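Local coordinates for protein putative NADH-depentdent flavin oxidoreductase (Cupriavidus metallidurans, PDB 5OCS) that is an ene-reductase of the Old Yellow Enzyme family that probably uses FMN and a nicotinamide dinucleotide to reduce activated carbon-carbon double bonds, at residues Leu185-Ala193 against Ser233-Trp242; His103-Glu111 against Gly127-His138. All coordinates share one frame; numbering follows the deposited sequence.

Contact 1 (Leu185-Ala193 against Ser233-Trp242); sequences LHQFLSPIA and SATDWVPNGW
The six-membered ring of Trp242 carries Leu189 on one face. Leu189 CB sits above that face, offset toward the rim, and comes within 3.7 Å of Trp242 CE3 in a CH-pi contact. At the edge of the indole, on its five-membered ring, Trp242 NE1 makes a weak hydrogen bond to Ser233 O, which lies in the ring plane. The His186 ring has Asp236 OD1 at its edge. His186 NE2 donates to Asp236 OD1 at 3.2 Å, but the bond is bent to 134° and weak. Ser233 CB approaches His186 CE1 obliquely at 3.6 Å. His186 has its CG anti to the backbone N (chi1 -169°), which sends the ring across to the loop. The His186 ring and the five-membered ring of Trp242 meet obliquely.

The fold is a TIM barrel. Helix 184-189 follows the fourth barrel strand, 175-179. The loop 233-242 leaves the fifth, 228-233. The contact therefore joins two neighbouring beta-alpha connections at the C-terminal end of the barrel. Leu189 and Trp242 both also touch Leu250 of helix 244-256.

Asp236 ties its own loop together with its other oxygen. Trp242 N donates to Asp236 OD2 at 2.9 Å, meeting it from above the carboxylate plane (64° out of it). In return Asp236 N bonds to Trp242 O. A water lies between Ser190 OG and Asp236 OD2; both its bonds are unusually short, so its exact position is doubtful. Ser190 OG also accepts from Ile192 N at 3.1 Å, an ST turn just past the helix end. That turn brings Ile192 over the loop. Ile192 CD1 lies 3.3 Å from Val238 CG2, closer than usual for two carbons, so the exact fit is doubtful. Ile192 CD1 also reaches Gly241 CA, and Pro191 CB rests on Asn240 O.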
loop_
_atom_site.group_PDB
_atom_site.type_symbol
_atom_site.label_atom_id
_atom_site.label_comp_id
_atom_site.label_asym_id
_atom_site.label_seq_id
_atom_site.Cartn_x
_atom_site.Cartn_y
_atom_site.Cartn_z
ATOM N N LEU D 185 -30.056 -7.802 -7.938
ATOM C CA LEU D 185 -30.659 -7.005 -8.990
ATOM C C LEU D 185 -30.575 -7.673 -10.362
ATOM O O LEU D 185 -31.555 -7.702 -11.111
ATOM C CB LEU D 185 -30.127 -5.606 -8.990
ATOM C CG LEU D 185 -30.893 -4.654 -8.112
ATOM C CD1 LEU D 185 -31.233 -5.149 -6.721
ATOM C CD2 LEU D 185 -30.195 -3.312 -8.038
ATOM N N HIS D 186 -29.430 -8.286 -10.648
ATOM C CA HIS D 186 -29.242 -9.015 -11.904
ATOM C C HIS D 186 -30.242 -10.227 -11.984
ATOM O O HIS D 186 -30.772 -10.536 -13.061
ATOM C CB HIS D 186 -27.789 -9.456 -11.991
ATOM C CG HIS D 186 -27.372 -9.993 -13.325
ATOM N ND1 HIS D 186 -26.045 -10.213 -13.641
ATOM C CD2 HIS D 186 -28.074 -10.356 -14.422
ATOM C CE1 HIS D 186 -25.949 -10.694 -14.865
ATOM N NE2 HIS D 186 -27.169 -10.795 -15.362
ATOM N N GLN D 187 -30.495 -10.867 -10.838
ATOM C CA GLN D 187 -31.444 -11.966 -10.748
ATOM C C GLN D 187 -32.825 -11.494 -11.182
ATOM O O GLN D 187 -33.518 -12.246 -11.838
ATOM C CB GLN D 187 -31.522 -12.555 -9.345
ATOM C CG GLN D 187 -30.255 -13.294 -8.966
ATOM C CD GLN D 187 -30.010 -13.406 -7.470
ATOM O OE1 GLN D 187 -30.954 -13.565 -6.692
ATOM N NE2 GLN D 187 -28.720 -13.396 -7.061
ATOM N N PHE D 188 -33.226 -10.285 -10.798
ATOM C CA PHE D 188 -34.488 -9.726 -11.253
ATOM C C PHE D 188 -34.447 -9.425 -12.739
ATOM O O PHE D 188 -35.446 -9.671 -13.449
ATOM C CB PHE D 188 -34.897 -8.479 -10.475
ATOM C CG PHE D 188 -35.666 -8.768 -9.215
ATOM C CD1 PHE D 188 -35.003 -9.041 -8.023
ATOM C CD2 PHE D 188 -37.058 -8.737 -9.191
ATOM C CE1 PHE D 188 -35.701 -9.267 -6.853
ATOM C CE2 PHE D 188 -37.751 -8.950 -8.032
ATOM C CZ PHE D 188 -37.089 -9.237 -6.847
ATOM N N LEU D 189 -33.324 -8.892 -13.223
ATOM C CA LEU D 189 -33.195 -8.546 -14.627
ATOM C C LEU D 189 -33.320 -9.772 -15.541
ATOM O O LEU D 189 -33.803 -9.658 -16.660
ATOM C CB LEU D 189 -31.881 -7.849 -14.945
ATOM C CG LEU D 189 -31.741 -6.475 -14.263
ATOM C CD1 LEU D 189 -30.331 -5.971 -14.415
ATOM C CD2 LEU D 189 -32.709 -5.460 -14.838
ATOM N N SER D 190 -32.818 -10.900 -15.062
ATOM C CA SER D 190 -32.596 -12.077 -15.918
ATOM C C SER D 190 -33.724 -13.075 -15.888
ATOM O O SER D 190 -34.070 -13.598 -14.811
ATOM C CB SER D 190 -31.296 -12.820 -15.540
ATOM O OG SER D 190 -31.148 -13.965 -16.373
ATOM N N PRO D 191 -34.267 -13.419 -17.068
ATOM C CA PRO D 191 -35.238 -14.534 -17.111
ATOM C C PRO D 191 -34.745 -15.895 -16.618
ATOM O O PRO D 191 -35.548 -16.781 -16.350
ATOM C CB PRO D 191 -35.565 -14.632 -18.602
ATOM C CG PRO D 191 -35.403 -13.275 -19.087
ATOM C CD PRO D 191 -34.178 -12.744 -18.375
ATOM N N ILE D 192 -33.439 -16.078 -16.523
ATOM C CA ILE D 192 -32.864 -17.299 -15.971
ATOM C C ILE D 192 -33.141 -17.431 -14.497
ATOM O O ILE D 192 -33.521 -18.505 -14.037
ATOM C CB ILE D 192 -31.365 -17.354 -16.297
ATOM C CG1 ILE D 192 -31.232 -17.590 -17.805
ATOM C CG2 ILE D 192 -30.617 -18.426 -15.487
ATOM C CD1 ILE D 192 -29.900 -17.141 -18.315
ATOM N N ALA D 193 -33.016 -16.332 -13.752
ATOM C CA ALA D 193 -33.302 -16.363 -12.318
ATOM C C ALA D 193 -34.710 -15.909 -11.966
ATOM O O ALA D 193 -35.248 -16.344 -10.957
ATOM C CB ALA D 193 -32.283 -15.532 -11.554
ATOM N N SER D 233 -24.298 -5.747 -16.085
ATOM C CA SER D 233 -23.615 -6.711 -16.940
ATOM C C SER D 233 -24.001 -6.502 -18.385
ATOM O O SER D 233 -25.180 -6.454 -18.656
ATOM C CB SER D 233 -24.020 -8.131 -16.552
ATOM O OG SER D 233 -23.383 -9.031 -17.442
ATOM N N ALA D 234 -23.043 -6.382 -19.308
ATOM C CA ALA D 234 -23.394 -6.117 -20.711
ATOM C C ALA D 234 -24.362 -7.149 -21.257
ATOM O O ALA D 234 -25.291 -6.798 -21.997
ATOM C CB ALA D 234 -22.149 -6.082 -21.563
ATOM N N THR D 235 -24.089 -8.415 -20.936
ATOM C CA THR D 235 -24.868 -9.539 -21.435
ATOM C C THR D 235 -24.512 -10.824 -20.669
ATOM O O THR D 235 -23.401 -10.959 -20.146
ATOM C CB THR D 235 -24.647 -9.753 -22.962
ATOM O OG1 THR D 235 -25.476 -10.838 -23.439
ATOM C CG2 THR D 235 -23.185 -10.068 -23.310
ATOM N N ASP D 236 -25.450 -11.762 -20.632
ATOM C CA ASP D 236 -25.165 -13.141 -20.263
ATOM C C ASP D 236 -24.471 -13.837 -21.444
ATOM O O ASP D 236 -24.554 -13.399 -22.611
ATOM C CB ASP D 236 -26.429 -13.913 -19.851
ATOM C CG ASP D 236 -27.058 -13.410 -18.556
ATOM O OD1 ASP D 236 -26.413 -12.694 -17.773
ATOM O OD2 ASP D 236 -28.223 -13.745 -18.328
ATOM N N TRP D 237 -23.777 -14.920 -21.120
ATOM C CA TRP D 237 -23.090 -15.762 -22.102
ATOM C C TRP D 237 -24.118 -16.757 -22.718
ATOM O O TRP D 237 -23.921 -17.294 -23.803
ATOM C CB TRP D 237 -21.897 -16.432 -21.362
ATOM C CG TRP D 237 -21.187 -17.545 -22.025
ATOM C CD1 TRP D 237 -20.133 -17.457 -22.913
ATOM C CD2 TRP D 237 -21.405 -18.947 -21.807
ATOM N NE1 TRP D 237 -19.720 -18.718 -23.296
ATOM C CE2 TRP D 237 -20.482 -19.652 -22.634
ATOM C CE3 TRP D 237 -22.305 -19.680 -21.013
ATOM C CZ2 TRP D 237 -20.434 -21.063 -22.682
ATOM C CZ3 TRP D 237 -22.262 -21.092 -21.061
ATOM C CH2 TRP D 237 -21.334 -21.762 -21.897
ATOM N N VAL D 238 -25.229 -16.986 -22.010
ATOM C CA VAL D 238 -26.259 -17.941 -22.408
ATOM C C VAL D 238 -27.432 -17.221 -23.060
ATOM O O VAL D 238 -27.621 -16.045 -22.818
ATOM C CB VAL D 238 -26.758 -18.800 -21.200
ATOM C CG1 VAL D 238 -25.665 -19.772 -20.762
ATOM C CG2 VAL D 238 -27.209 -17.954 -20.012
ATOM N N PRO D 239 -28.220 -17.927 -23.890
ATOM C CA PRO D 239 -29.421 -17.337 -24.468
ATOM C C PRO D 239 -30.569 -17.222 -23.470
ATOM O O PRO D 239 -30.551 -17.860 -22.417
ATOM C CB PRO D 239 -29.802 -18.355 -25.546
ATOM C CG PRO D 239 -29.396 -19.661 -24.927
ATOM C CD PRO D 239 -28.068 -19.344 -24.308
ATOM N N ASN D 240 -31.573 -16.431 -23.835
ATOM C CA ASN D 240 -32.767 -16.231 -23.021
ATOM C C ASN D 240 -32.455 -15.768 -21.601
ATOM O O ASN D 240 -33.138 -16.137 -20.644
ATOM C CB ASN D 240 -33.619 -17.504 -23.024
ATOM C CG ASN D 240 -33.756 -18.100 -24.421
ATOM O OD1 ASN D 240 -33.552 -19.293 -24.607
ATOM N ND2 ASN D 240 -34.054 -17.269 -25.406
ATOM N N GLY D 241 -31.404 -14.965 -21.473
ATOM C CA GLY D 241 -31.093 -14.330 -20.200
ATOM C C GLY D 241 -31.087 -12.834 -20.414
ATOM O O GLY D 241 -31.812 -12.294 -21.257
ATOM N N TRP D 242 -30.211 -12.180 -19.672
ATOM C CA TRP D 242 -29.917 -10.769 -19.881
ATOM C C TRP D 242 -29.085 -10.657 -21.147
ATOM O O TRP D 242 -28.341 -11.589 -21.502
ATOM C CB TRP D 242 -29.169 -10.225 -18.652
ATOM C CG TRP D 242 -29.027 -8.761 -18.627
ATOM C CD1 TRP D 242 -27.871 -8.070 -18.628
ATOM C CD2 TRP D 242 -30.086 -7.777 -18.602
ATOM N NE1 TRP D 242 -28.125 -6.723 -18.598
ATOM C CE2 TRP D 242 -29.467 -6.510 -18.602
ATOM C CE3 TRP D 242 -31.481 -7.849 -18.594
ATOM C CZ2 TRP D 242 -30.185 -5.327 -18.570
ATOM C CZ3 TRP D 242 -32.208 -6.664 -18.571
ATOM C CH2 TRP D 242 -31.552 -5.423 -18.543
HETATM O O HOH W 1 -28.725 -14.572 -15.972
#

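Contact 2 (His103-Glu111 against Gly127-His138)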
loop_
_atom_site.group_PDB
_atom_site.type_symbol
_atom_site.label_atom_id
_atom_site.label_comp_id
_atom_site.label_asym_id
_atom_site.label_seq_id
_atom_site.Cartn_x
_atom_site.Cartn_y
_atom_site.Cartn_z
ATOM N N HIS D 103 -26.387 -6.461 -2.717
ATOM C CA HIS D 103 -27.144 -7.531 -2.103
ATOM C C HIS D 103 -26.971 -8.748 -3.042
ATOM O O HIS D 103 -27.255 -8.649 -4.242
ATOM C CB HIS D 103 -28.606 -7.145 -2.029
ATOM C CG HIS D 103 -29.426 -8.057 -1.176
ATOM N ND1 HIS D 103 -29.556 -9.406 -1.434
ATOM C CD2 HIS D 103 -30.200 -7.803 -0.107
ATOM C CE1 HIS D 103 -30.353 -9.946 -0.532
ATOM N NE2 HIS D 103 -30.758 -8.985 0.286
ATOM N N ALA D 104 -26.446 -9.833 -2.503
ATOM C CA ALA D 104 -26.058 -11.033 -3.290
ATOM C C ALA D 104 -27.234 -11.914 -3.745
ATOM O O ALA D 104 -27.078 -12.752 -4.613
ATOM C CB ALA D 104 -25.100 -11.901 -2.484
ATOM N N GLY D 105 -28.391 -11.740 -3.132
ATOM C CA GLY D 105 -29.589 -12.445 -3.549
ATOM C C GLY D 105 -29.332 -13.918 -3.319
ATOM O O GLY D 105 -28.813 -14.308 -2.278
ATOM N N ARG D 106 -29.671 -14.751 -4.307
ATOM C CA ARG D 106 -29.452 -16.180 -4.173
ATOM C C ARG D 106 -28.016 -16.615 -4.081
ATOM O O ARG D 106 -27.780 -17.769 -3.774
ATOM C CB ARG D 106 -30.136 -16.972 -5.296
ATOM C CG ARG D 106 -29.409 -16.877 -6.626
ATOM C CD ARG D 106 -30.330 -17.338 -7.730
ATOM N NE ARG D 106 -29.712 -17.297 -9.049
ATOM C CZ ARG D 106 -30.114 -18.028 -10.101
ATOM N NH1 ARG D 106 -31.112 -18.924 -9.968
ATOM N NH2 ARG D 106 -29.471 -17.887 -11.277
ATOM N N LYS D 107 -27.063 -15.735 -4.391
ATOM C CA LYS D 107 -25.648 -16.057 -4.296
ATOM C C LYS D 107 -25.047 -15.765 -2.912
ATOM O O LYS D 107 -23.832 -15.986 -2.684
ATOM C CB LYS D 107 -24.890 -15.280 -5.352
ATOM C CG LYS D 107 -25.129 -15.766 -6.768
ATOM C CD LYS D 107 -24.246 -14.908 -7.675
ATOM C CE LYS D 107 -23.934 -15.585 -8.966
ATOM N NZ LYS D 107 -22.832 -14.869 -9.679
ATOM N N ALA D 108 -25.883 -15.290 -1.994
ATOM C CA ALA D 108 -25.471 -15.037 -0.617
ATOM C C ALA D 108 -25.115 -16.314 0.140
ATOM O O ALA D 108 -25.239 -17.429 -0.401
ATOM C CB ALA D 108 -26.558 -14.254 0.105
ATOM N N SER D 109 -24.598 -16.142 1.353
ATOM C CA SER D 109 -24.319 -17.243 2.254
ATOM C C SER D 109 -23.341 -18.210 1.604
ATOM O O SER D 109 -23.574 -19.438 1.573
ATOM C CB SER D 109 -25.641 -17.938 2.660
ATOM O OG SER D 109 -25.398 -18.905 3.651
ATOM N N SER D 110 -22.267 -17.657 1.020
ATOM C CA SER D 110 -21.234 -18.449 0.349
ATOM C C SER D 110 -19.858 -18.251 1.016
ATOM O O SER D 110 -19.648 -17.345 1.823
ATOM C CB SER D 110 -21.134 -18.062 -1.105
ATOM O OG SER D 110 -22.355 -18.341 -1.767
ATOM N N GLU D 111 -18.936 -19.137 0.677
ATOM C CA GLU D 111 -17.574 -19.101 1.218
ATOM C C GLU D 111 -16.756 -18.117 0.406
ATOM O O GLU D 111 -17.070 -17.848 -0.760
ATOM C CB GLU D 111 -16.914 -20.491 1.134
ATOM C CG GLU D 111 -17.574 -21.565 1.980
ATOM C CD GLU D 111 -17.313 -21.438 3.490
ATOM O OE1 GLU D 111 -16.834 -20.399 3.997
ATOM O OE2 GLU D 111 -17.657 -22.368 4.230
ATOM N N GLY D 127 -24.034 -20.046 8.009
ATOM C CA GLY D 127 -24.922 -20.011 6.853
ATOM C C GLY D 127 -26.224 -19.301 7.148
ATOM O O GLY D 127 -26.574 -19.076 8.304
ATOM N N TRP D 128 -26.941 -18.932 6.094
ATOM C CA TRP D 128 -28.260 -18.300 6.246
ATOM C C TRP D 128 -29.162 -18.461 5.065
ATOM O O TRP D 128 -28.712 -18.739 3.956
ATOM C CB TRP D 128 -28.136 -16.824 6.597
ATOM C CG TRP D 128 -27.526 -15.924 5.524
ATOM C CD1 TRP D 128 -28.177 -15.318 4.507
ATOM C CD2 TRP D 128 -26.148 -15.553 5.394
ATOM N NE1 TRP D 128 -27.307 -14.569 3.756
ATOM C CE2 TRP D 128 -26.053 -14.691 4.288
ATOM C CE3 TRP D 128 -24.992 -15.819 6.143
ATOM C CZ2 TRP D 128 -24.848 -14.108 3.915
ATOM C CZ3 TRP D 128 -23.792 -15.259 5.737
ATOM C CH2 TRP D 128 -23.737 -14.396 4.656
ATOM N N GLN D 129 -30.466 -18.308 5.308
ATOM C CA GLN D 129 -31.445 -18.360 4.220
ATOM C C GLN D 129 -31.282 -17.156 3.269
ATOM O O GLN D 129 -31.225 -16.003 3.729
ATOM C CB GLN D 129 -32.878 -18.386 4.754
ATOM C CG GLN D 129 -33.906 -18.587 3.623
ATOM C CD GLN D 129 -33.719 -19.949 2.940
ATOM O OE1 GLN D 129 -33.893 -20.982 3.580
ATOM N NE2 GLN D 129 -33.303 -19.956 1.647
ATOM N N THR D 130 -31.208 -17.448 1.963
ATOM C CA THR D 130 -31.019 -16.436 0.911
ATOM C C THR D 130 -32.366 -16.082 0.280
ATOM O O THR D 130 -33.340 -16.831 0.411
ATOM C CB THR D 130 -30.025 -16.948 -0.148
ATOM O OG1 THR D 130 -30.562 -18.128 -0.789
ATOM C CG2 THR D 130 -28.699 -17.266 0.515
ATOM N N PHE D 131 -32.408 -14.948 -0.397
ATOM C CA PHE D 131 -33.605 -14.403 -0.988
ATOM C C PHE D 131 -33.342 -14.042 -2.439
ATOM O O PHE D 131 -32.203 -13.667 -2.818
ATOM C CB PHE D 131 -34.055 -13.158 -0.186
ATOM C CG PHE D 131 -34.414 -13.497 1.232
ATOM C CD1 PHE D 131 -35.644 -14.094 1.515
ATOM C CD2 PHE D 131 -33.482 -13.383 2.255
ATOM C CE1 PHE D 131 -35.962 -14.483 2.816
ATOM C CE2 PHE D 131 -33.787 -13.765 3.558
ATOM C CZ PHE D 131 -35.035 -14.320 3.843
ATOM N N ALA D 132 -34.395 -14.118 -3.242
ATOM C CA ALA D 132 -34.293 -13.938 -4.684
ATOM C C ALA D 132 -35.638 -13.631 -5.311
ATOM O O ALA D 132 -36.700 -13.782 -4.654
ATOM C CB ALA D 132 -33.715 -15.211 -5.316
ATOM N N PRO D 133 -35.623 -13.238 -6.596
ATOM C CA PRO D 133 -36.942 -13.035 -7.192
ATOM C C PRO D 133 -37.780 -14.316 -7.237
ATOM O O PRO D 133 -39.009 -14.260 -7.102
ATOM C CB PRO D 133 -36.625 -12.538 -8.594
ATOM C CG PRO D 133 -35.192 -12.870 -8.836
ATOM C CD PRO D 133 -34.546 -12.736 -7.472
ATOM N N SER D 134 -37.102 -15.454 -7.430
ATOM C CA SER D 134 -37.761 -16.771 -7.495
ATOM C C SER D 134 -36.943 -17.858 -6.793
ATOM O O SER D 134 -35.703 -17.748 -6.672
ATOM C CB SER D 134 -37.959 -17.189 -8.956
ATOM O OG SER D 134 -38.715 -16.234 -9.729
ATOM N N ALA D 135 -37.633 -18.960 -6.411
ATOM C CA ALA D 135 -37.077 -20.085 -5.625
ATOM C C ALA D 135 -36.271 -21.098 -6.501
ATOM O O ALA D 135 -36.568 -22.307 -6.568
ATOM C CB ALA D 135 -38.221 -20.781 -4.838
ATOM N N VAL D 136 -35.238 -20.589 -7.156
ATOM C CA VAL D 136 -34.458 -21.328 -8.128
ATOM C C VAL D 136 -33.017 -21.093 -7.738
ATOM O O VAL D 136 -32.592 -19.959 -7.636
ATOM C CB VAL D 136 -34.671 -20.844 -9.583
ATOM C CG1 VAL D 136 -34.040 -21.836 -10.567
ATOM C CG2 VAL D 136 -36.153 -20.671 -9.886
ATOM N N PRO D 137 -32.267 -22.164 -7.474
ATOM C CA PRO D 137 -30.860 -22.009 -7.090
ATOM C C PRO D 137 -29.987 -21.644 -8.263
ATOM O O PRO D 137 -30.353 -21.907 -9.410
ATOM C CB PRO D 137 -30.508 -23.383 -6.533
ATOM C CG PRO D 137 -31.375 -24.292 -7.358
ATOM C CD PRO D 137 -32.655 -23.574 -7.554
ATOM N N HIS D 138 -28.855 -21.000 -7.972
ATOM C CA HIS D 138 -27.903 -20.611 -9.010
ATOM C C HIS D 138 -27.376 -21.845 -9.752
ATOM O O HIS D 138 -27.173 -21.796 -10.968
ATOM C CB HIS D 138 -26.724 -19.842 -8.391
ATOM C CG HIS D 138 -25.634 -19.548 -9.355
ATOM N ND1 HIS D 138 -24.383 -20.127 -9.263
ATOM C CD2 HIS D 138 -25.599 -18.741 -10.436
ATOM C CE1 HIS D 138 -23.624 -19.687 -10.248
ATOM N NE2 HIS D 138 -24.344 -18.860 -10.985
HETATM O O HOH W 2 -29.953 -13.280 0.061
HETATM O O HOH W 3 -29.744 -20.005 -3.115
HETATM O O HOH W 4 -28.362 -20.500 -12.933
#
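Arg106 lies across the backbone of His138, with His138 CA centred over one guanidinium face, 3.6 Å from Arg106 CZ. With CG between its backbone N and carbonyl carbon (chi1 75°), the arginine chain runs extended to His138. Arg106 NH1 donates to Val136 O at 2.9 Å. The oxygen lies in the guanidinium plane, while the donor stands above the carbonyl plane, 63° out of it. Lys107 CE packs over one face of the His138 ring, 3.9 Å from His138 CD2, and Lys107 NZ is hydrogen-bonded to His181 O. At the far end, Ser109 OG accepts from Trp128 N at 2.9 Å, nearly straight at 158°. Ser109 CB and CA cover one face of the indole.

The segment 103-111 is part of the excursion after the third TIM-barrel strand, 96-102. It packs on strand 131-132, which pairs in parallel with strand 146-147 outside the barrel.

Between the two ends, Thr130 CG2 touches Ala108 CB at 3.7 Å. One water joins Gly105 O to Phe131 N, and another joins Arg106 O to Thr130 OG1. Further out, Ser109 OG is also hydrogen-bonded to Ile120 O, and Trp128 NE1 to Glu63 O. Pro145 lies against Arg106, Thr130 and Ala132.

Overall arrangement
Contact 2 comes first along the chain and closes before contact 1 opens. Their centres are about 16 Å apart, on the same side of the chain's centre. Contact 2 belongs to the excursion after barrel strand 96-102. Contact 1 follows the next two strands, 175-179 and 228-233. Helix 184-189 connects them: Gln187 probably bonds to Arg106 N through OE1 and to Ala104 O through NE2, and its backbone packs on Pro133. Three consecutive connections at one end of the barrel are thus joined. The side chain of Ser233 lies about 7 Å from that of FMN-binding Arg231, and that of Lys107 about 11 Å from those of Cys25 and Ala57, consistent with loops flanking the flavin site.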